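Putative redox protein (Lactobacillus casei, PDB 2QL8) probably reduces organic hydroperoxides through reactive cysteines, as other members of the OsmC/Ohr family do. Local coordinates at residues 62-67 with 100-105. Numbering follows the deposited sequence.
Sequences ATLEAV and VMVKGV. With BEZ (benzoic acid), chain C.
L64 reaches strand 91-102 because its CG is anti to the backbone N (chi1 -177°), which brings the branch point toward the strand, and chi2 of 52° spreads the two methyl groups between V100 and V102. In V100 the same anti torsion directs CG1 at the leucine, while in V102 the CG2 branch, anti to the carbonyl carbon, does the touching. The fork of the leucine thus divides its work: CD2 lies 3.8 Å from V100 CG1, and CD1 lies 4.0 Å from V102 CG2. L64 and V100 run past each other in opposite senses. Between the two valines, CB of M101, a selenomethionine, points away from the helix, and M101 O comes within 4.0 Å of L64 CD2.

No hydrogen bond joins the segments; the side-chain contacts are apolar, the carbonyl oxygen only brushing one methyl. One helix residue is set against two alternate strand residues, and the axes of segments 62-67 and 100-102 come within 10.9 Å, at 31°. Helix 107-120 packs beside it, T114 meeting V100. Within the same helical turns, A62, T63 and A66 border a benzoic acid: A66 CB stands 3.7 Å from its C2, and R120 NH2 of the same chain and A90 N of the second subunit hydrogen-bond to the ligand. One helix therefore serves two surfaces, packing on the sheet through L64 and lining a pocket at the dimer interface, an arrangement consistent with the OsmC/Ohr fold, in which a long central helix lies against a beta-sheet.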
# COMPACT_ATOMS: atom_id res chain seq x y z
N ALA A 62 2.61 -13.29 4.48
CA ALA A 62 2.11 -13.59 5.84
C ALA A 62 0.89 -14.50 5.76
O ALA A 62 0.72 -15.44 6.55
CB ALA A 62 1.76 -12.32 6.62
N THR A 63 0.01 -14.20 4.81
CA THR A 63 -1.20 -15.00 4.65
C THR A 63 -0.83 -16.44 4.22
O THR A 63 -1.37 -17.41 4.74
CB THR A 63 -2.21 -14.38 3.64
OG1 THR A 63 -2.41 -13.00 3.94
CG2 THR A 63 -3.57 -15.11 3.61
N LEU A 64 0.13 -16.52 3.31
CA LEU A 64 0.61 -17.80 2.78
C LEU A 64 1.23 -18.62 3.91
O LEU A 64 0.98 -19.81 4.03
CB LEU A 64 1.62 -17.56 1.66
CG LEU A 64 2.19 -18.80 0.94
CD1 LEU A 64 1.08 -19.71 0.44
CD2 LEU A 64 3.14 -18.29 -0.20
N GLU A 65 2.01 -17.98 4.77
CA GLU A 65 2.62 -18.66 5.92
C GLU A 65 1.54 -19.24 6.84
O GLU A 65 1.64 -20.39 7.31
CB GLU A 65 3.57 -17.72 6.67
CG GLU A 65 4.29 -18.41 7.79
CD GLU A 65 5.43 -17.61 8.41
OE1 GLU A 65 5.56 -16.42 8.12
OE2 GLU A 65 6.20 -18.20 9.22
N ALA A 66 0.47 -18.49 7.06
CA ALA A 66 -0.67 -18.97 7.88
C ALA A 66 -1.35 -20.19 7.24
O ALA A 66 -1.63 -21.19 7.91
CB ALA A 66 -1.71 -17.83 8.14
N VAL A 67 -1.56 -20.13 5.92
CA VAL A 67 -2.14 -21.25 5.17
C VAL A 67 -1.26 -22.50 5.22
O VAL A 67 -1.74 -23.59 5.51
CB VAL A 67 -2.51 -20.84 3.72
CG1 VAL A 67 -2.85 -22.07 2.84
CG2 VAL A 67 -3.65 -19.80 3.73
N VAL A 100 3.03 -15.77 -6.95
CA VAL A 100 3.16 -16.56 -5.73
C VAL A 100 3.81 -17.89 -6.11
O VAL A 100 3.37 -18.57 -7.03
CB VAL A 100 1.79 -16.82 -5.08
CG1 VAL A 100 1.96 -17.72 -3.82
CG2 VAL A 100 1.08 -15.47 -4.75
N MSE A 101 4.85 -18.25 -5.37
CA MSE A 101 5.48 -19.58 -5.49
C MSE A 101 5.44 -20.30 -4.14
O MSE A 101 5.51 -19.66 -3.10
CB MSE A 101 6.91 -19.46 -6.01
CG MSE A 101 7.88 -18.71 -5.11
SE MSE A 101 9.61 -18.58 -5.91
CE MSE A 101 10.08 -20.39 -5.84
N VAL A 102 5.32 -21.64 -4.16
CA VAL A 102 5.46 -22.45 -2.95
C VAL A 102 6.41 -23.56 -3.31
O VAL A 102 6.03 -24.48 -3.98
CB VAL A 102 4.10 -23.00 -2.41
CG1 VAL A 102 4.31 -23.70 -1.06
CG2 VAL A 102 3.03 -21.87 -2.34
N LYS A 103 7.65 -23.45 -2.85
CA LYS A 103 8.69 -24.38 -3.27
C LYS A 103 8.46 -25.82 -2.82
O LYS A 103 8.93 -26.75 -3.48
CB LYS A 103 10.05 -23.90 -2.76
CG LYS A 103 11.23 -24.29 -3.65
CD LYS A 103 12.52 -23.53 -3.20
N GLY A 104 7.74 -26.01 -1.73
CA GLY A 104 7.71 -27.33 -1.12
C GLY A 104 6.77 -28.33 -1.77
O GLY A 104 6.74 -29.50 -1.37
N VAL A 105 6.01 -27.91 -2.77
CA VAL A 105 4.80 -28.62 -3.14
C VAL A 105 4.54 -28.72 -4.64
O VAL A 105 5.12 -27.97 -5.43
CB VAL A 105 3.60 -27.95 -2.48
CG1 VAL A 105 3.82 -27.82 -0.98
CG2 VAL A 105 3.35 -26.56 -3.10
C BEZ C . -5.46 -15.16 7.79
O1 BEZ C . -5.69 -15.95 8.78
O2 BEZ C . -6.23 -15.08 6.92
C1 BEZ C . -4.28 -14.25 7.72
C2 BEZ C . -3.21 -14.51 8.59
C3 BEZ C . -2.10 -13.66 8.55
C4 BEZ C . -2.09 -12.58 7.65
C5 BEZ C . -3.18 -12.34 6.80
C6 BEZ C . -4.26 -13.15 6.80